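Long-range contacts in Non-ribosomal peptide synthetase (Streptomyces halstedii, PDB 3WV4), which is a non-ribosomal peptide synthetase whose N-terminal part has the AMP-binding fold of the ANL superfamily: residues A[101-106]-A[147-152]; A[95-100]-A[140-145]. All coordinates share one frame; numbering follows the deposited sequence.

Interaction 1: residues A[101-106]-A[147-152]; sequences QLPNIR and IAEDET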
# COMPACT_ATOMS: atom_id res chain seq x y z
N GLN A 101 -12.56 3.25 7.96
CA GLN A 101 -11.67 3.99 8.85
C GLN A 101 -11.32 3.12 10.02
O GLN A 101 -12.00 3.11 11.05
CB GLN A 101 -12.32 5.26 9.37
CG GLN A 101 -11.35 6.16 10.12
CD GLN A 101 -11.99 7.43 10.64
OE1 GLN A 101 -13.05 7.37 11.26
NE2 GLN A 101 -11.35 8.56 10.44
N LEU A 102 -10.23 2.40 9.87
CA LEU A 102 -9.86 1.37 10.78
C LEU A 102 -8.38 1.37 11.00
O LEU A 102 -7.63 1.78 10.12
CB LEU A 102 -10.24 -0.01 10.21
CG LEU A 102 -11.71 -0.35 10.06
CD1 LEU A 102 -11.78 -1.77 9.56
CD2 LEU A 102 -12.38 -0.27 11.40
N PRO A 103 -7.97 0.88 12.18
CA PRO A 103 -6.57 0.76 12.48
C PRO A 103 -5.98 -0.51 11.82
O PRO A 103 -6.66 -1.18 11.07
CB PRO A 103 -6.56 0.61 14.02
CG PRO A 103 -7.83 -0.13 14.29
CD PRO A 103 -8.81 0.40 13.29
N ASN A 104 -4.71 -0.74 12.12
CA ASN A 104 -3.94 -1.91 11.71
C ASN A 104 -4.31 -3.15 12.45
O ASN A 104 -3.58 -3.59 13.36
CB ASN A 104 -2.45 -1.67 11.89
CG ASN A 104 -1.81 -0.99 10.68
OD1 ASN A 104 -2.50 -0.45 9.80
ND2 ASN A 104 -0.46 -1.00 10.64
N ILE A 105 -5.40 -3.77 12.00
CA ILE A 105 -5.85 -5.01 12.58
C ILE A 105 -6.23 -5.98 11.46
O ILE A 105 -6.52 -5.53 10.33
CB ILE A 105 -7.00 -4.79 13.58
CG1 ILE A 105 -8.19 -4.10 12.92
CG2 ILE A 105 -6.56 -3.90 14.72
CD1 ILE A 105 -9.38 -3.90 13.86
N ARG A 106 -6.20 -7.27 11.77
CA ARG A 106 -6.51 -8.30 10.79
C ARG A 106 -7.81 -8.06 10.04
O ARG A 106 -7.89 -8.27 8.85
CB ARG A 106 -6.57 -9.63 11.53
CG ARG A 106 -5.21 -10.20 11.88
CD ARG A 106 -5.35 -11.35 12.85
NE ARG A 106 -5.93 -10.85 14.09
CZ ARG A 106 -6.62 -11.58 14.93
NH1 ARG A 106 -6.78 -12.86 14.69
NH2 ARG A 106 -7.10 -11.04 16.04
N ILE A 147 -17.46 2.07 7.39
CA ILE A 147 -17.07 1.21 8.50
C ILE A 147 -16.14 1.95 9.42
O ILE A 147 -15.10 2.47 8.97
CB ILE A 147 -16.43 -0.07 7.96
CG1 ILE A 147 -17.50 -0.86 7.22
CG2 ILE A 147 -15.85 -0.89 9.11
CD1 ILE A 147 -16.98 -1.89 6.29
N ALA A 148 -16.47 1.95 10.71
CA ALA A 148 -15.74 2.69 11.74
C ALA A 148 -15.09 1.72 12.71
O ALA A 148 -15.47 0.56 12.81
CB ALA A 148 -16.70 3.60 12.52
N GLU A 149 -14.19 2.25 13.51
CA GLU A 149 -13.40 1.50 14.43
C GLU A 149 -14.15 1.04 15.70
O GLU A 149 -13.79 0.05 16.30
CB GLU A 149 -12.20 2.39 14.84
CG GLU A 149 -11.29 1.78 15.89
CD GLU A 149 -10.11 2.67 16.19
OE1 GLU A 149 -9.11 2.13 16.70
OE2 GLU A 149 -10.17 3.87 15.89
N ASP A 150 -15.11 1.82 16.16
CA ASP A 150 -15.83 1.56 17.41
C ASP A 150 -17.04 2.44 17.40
O ASP A 150 -17.26 3.18 16.46
CB ASP A 150 -14.96 1.77 18.65
CG ASP A 150 -14.49 3.21 18.82
OD1 ASP A 150 -15.13 4.16 18.37
OD2 ASP A 150 -13.44 3.43 19.43
N GLU A 151 -17.84 2.37 18.45
CA GLU A 151 -19.10 3.12 18.46
C GLU A 151 -18.90 4.62 18.60
O GLU A 151 -19.64 5.41 18.01
CB GLU A 151 -20.06 2.60 19.55
CG GLU A 151 -20.78 1.33 19.14
CD GLU A 151 -21.61 1.49 17.87
OE1 GLU A 151 -22.18 2.60 17.62
OE2 GLU A 151 -21.73 0.50 17.13
N THR A 152 -17.90 5.02 19.36
CA THR A 152 -17.63 6.45 19.51
C THR A 152 -17.27 7.00 18.12
O THR A 152 -17.83 7.99 17.66
CB THR A 152 -16.58 6.76 20.62
OG1 THR A 152 -15.62 5.71 20.71
CG2 THR A 152 -17.26 6.91 21.97
O HOH W 1 -13.17 4.87 12.79

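Interaction 2: residues A[95-100]-A[140-145]; sequences GERIVV and DADPRL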
# COMPACT_ATOMS: atom_id res chain seq x y z
N GLY A 95 -18.59 -2.14 -8.20
CA GLY A 95 -18.33 -0.75 -8.60
C GLY A 95 -18.64 0.27 -7.54
O GLY A 95 -18.19 1.40 -7.62
N GLU A 96 -19.40 -0.14 -6.53
CA GLU A 96 -19.81 0.79 -5.46
C GLU A 96 -18.68 0.87 -4.46
O GLU A 96 -17.88 -0.06 -4.34
CB GLU A 96 -21.12 0.33 -4.81
CG GLU A 96 -22.29 0.31 -5.81
CD GLU A 96 -23.66 0.17 -5.14
OE1 GLU A 96 -23.85 -0.77 -4.32
OE2 GLU A 96 -24.54 1.01 -5.44
N ARG A 97 -18.63 1.99 -3.73
CA ARG A 97 -17.57 2.24 -2.79
C ARG A 97 -18.00 1.93 -1.36
O ARG A 97 -19.18 2.08 -1.00
CB ARG A 97 -17.09 3.71 -2.83
CG ARG A 97 -16.19 4.13 -4.00
CD ARG A 97 -16.92 4.18 -5.33
NE ARG A 97 -18.08 5.08 -5.27
CZ ARG A 97 -19.14 4.99 -6.06
NH1 ARG A 97 -19.18 4.07 -7.00
NH2 ARG A 97 -20.15 5.85 -5.93
N ILE A 98 -17.02 1.55 -0.54
CA ILE A 98 -17.16 1.55 0.91
C ILE A 98 -15.99 2.32 1.50
O ILE A 98 -14.86 2.15 1.08
CB ILE A 98 -17.25 0.15 1.51
CG1 ILE A 98 -15.96 -0.65 1.35
CG2 ILE A 98 -18.40 -0.60 0.86
CD1 ILE A 98 -16.03 -2.01 2.03
N VAL A 99 -16.31 3.18 2.44
CA VAL A 99 -15.32 3.90 3.18
C VAL A 99 -15.05 3.23 4.50
O VAL A 99 -15.98 2.87 5.24
CB VAL A 99 -15.79 5.33 3.49
CG1 VAL A 99 -14.89 5.95 4.54
CG2 VAL A 99 -15.74 6.18 2.24
N VAL A 100 -13.77 3.12 4.83
CA VAL A 100 -13.32 2.28 5.89
C VAL A 100 -12.30 3.08 6.67
O VAL A 100 -11.30 3.54 6.08
CB VAL A 100 -12.64 1.01 5.30
CG1 VAL A 100 -12.15 0.13 6.41
CG2 VAL A 100 -13.62 0.25 4.42
N ASP A 140 -17.08 13.05 -1.56
CA ASP A 140 -16.38 12.85 -2.85
C ASP A 140 -16.36 11.33 -3.22
O ASP A 140 -16.62 10.96 -4.36
CB ASP A 140 -14.96 13.38 -2.80
CG ASP A 140 -14.29 13.35 -4.17
OD1 ASP A 140 -14.69 14.19 -4.98
OD2 ASP A 140 -13.40 12.48 -4.44
N ALA A 141 -16.16 10.45 -2.22
CA ALA A 141 -16.11 8.99 -2.47
C ALA A 141 -17.45 8.46 -2.82
O ALA A 141 -17.58 7.44 -3.56
CB ALA A 141 -15.60 8.27 -1.25
N ASP A 142 -18.47 9.09 -2.25
CA ASP A 142 -19.84 8.72 -2.58
C ASP A 142 -20.10 7.22 -2.34
O ASP A 142 -20.57 6.51 -3.24
CB ASP A 142 -20.17 9.17 -4.03
CG ASP A 142 -21.63 8.91 -4.45
OD1 ASP A 142 -22.53 8.86 -3.59
OD2 ASP A 142 -21.83 8.74 -5.68
N PRO A 143 -19.86 6.74 -1.11
CA PRO A 143 -19.98 5.28 -0.87
C PRO A 143 -21.40 4.83 -0.53
O PRO A 143 -22.29 5.62 -0.42
CB PRO A 143 -19.10 5.07 0.34
CG PRO A 143 -19.35 6.31 1.13
CD PRO A 143 -19.51 7.43 0.13
N ARG A 144 -21.54 3.53 -0.35
CA ARG A 144 -22.78 2.90 -0.02
C ARG A 144 -22.88 2.87 1.50
O ARG A 144 -23.96 2.99 2.07
CB ARG A 144 -22.67 1.50 -0.61
CG ARG A 144 -23.90 0.71 -0.72
CD ARG A 144 -24.79 1.10 -1.88
NE ARG A 144 -25.80 0.04 -1.98
CZ ARG A 144 -27.08 0.25 -2.24
NH1 ARG A 144 -27.52 1.48 -2.47
NH2 ARG A 144 -27.92 -0.78 -2.28
N LEU A 145 -21.74 2.76 2.18
CA LEU A 145 -21.68 2.62 3.63
C LEU A 145 -20.30 2.90 4.16
O LEU A 145 -19.36 3.18 3.42
CB LEU A 145 -22.16 1.26 4.09
CG LEU A 145 -21.48 0.00 3.56
CD1 LEU A 145 -20.23 -0.31 4.36
CD2 LEU A 145 -22.46 -1.16 3.66
O HOH W 2 -20.81 3.88 -3.62

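Interaction 1: residues A[101-106]-A[147-152]
A single water joins Gln-101 to Glu-149 where two parallel strands begin to part. It donates to Gln-101 O (2.7 Å) and to the same residue's side-chain OE1, and accepts from Glu-149 N at 2.9 Å. Gln-101 reaches the water because its chain leaves with CG anti to the backbone N (chi1 -171°) and runs on extended; a glutamine suits this spot, since its NE2 can donate in the other direction, to Asn-126 O. At the other end of the same residue, Gln-101 N still bonds directly and nearly straight to Ile-147 O, at 2.8 Å.

Beyond the water van der Waals contacts take over. Leu-102 is branched, so its methyls meet two neighbours: CD2 rests 3.5 Å from Ala-148 O, and CD1 meets CG2 of Ile-147 at 4.2 Å. The ring of Pro-103 lies obliquely across the extended chain of Glu-149, with CG 3.5 Å from Glu-149 OE1. Asp-150, a short carboxylate suited to a helix start, caps helix 151-160 by accepting from Ala-153 N through OD1.

Polar backbone atoms at the diverging strand ends are thus satisfied by a shared water, while methyl and ring carbons resting on oxygens continue the contact.

Interaction 2: residues A[95-100]-A[140-145]
Arg-97 curls over the end of helix 131-141 and fits its guanidinium against the turn at Ala-141 and Asp-142. Bends at chi2 (70°) and chi3 fold the chain back, bringing NE into line with the carbonyl of Ala-141, which it meets at the guanidinium edge, 3.0 Å from Ala-141 O. NH2 makes a weaker, bent bond to Asp-142 O and a salt bridge to Asp-142 OD2 at 3.4 Å, and NH1 returns to Gly-95 O. A long, multiply donating side chain suits a helix end, where carbonyls lack their in-helix partners. A water over one guanidinium face links Arg-97 N to Asp-142 O.

The Pro-143 ring is the bump that rests on the strand, between the carbonyl of Arg-97 and the Val-99 side chain. Its CB sits 3.3 Å from Arg-97 O, and its CG presses on CG2 of Val-99 at 3.8 Å; that same methyl also meets the small CB of Ala-141, so one valine branch packs against both residues. On the other face of the sheet, Leu-145 lies alongside Ile-98, the two pointing the same way, CD1 to CG2 at 4.0 Å. Two backbone bonds fix the alignment: Arg-144 N to Arg-97 O (2.8 Å) and Val-99 N to Leu-145 O (3.2 Å). Glu-96 OE2 lies over one face of the Arg-144 guanidinium; the salt bridge, OE1 to Arg-144 NE at 3.2 Å, is purely electrostatic. Their hydrogen bonds go elsewhere, OE1 accepting from Ala-93 N and Arg-144 NH2 donating to Gly-91 O.

Strand 97-101 runs between strands 121-124 and 145-148, with helix 106-116 against Ile-98, Tyr-200 of strand 195-200 touching Ala-141, and Arg-403 sharing Asp-142.

In the fold
From the N terminus, 95-100 leads into and forms most of strand 97-101; the chain runs on through 101-106 into helix 106-116 and returns by strand 121-124 and helix 131-141. Interaction 2 closes this excursion where 140-145 comes back to the start of the strand. Interaction 1 closes almost the same excursion a few residues further on at both ends, as 147-152 passes the strand's end before helix 151-160, so the two closures cross rather than nest. Between them Val-99 O probably accepts a hydrogen bond from Ile-147 N (2.7 Å), making one continuous parallel pairing. Together they join strands 97-101 and 145-148 at the middle of a four-stranded parallel sheet.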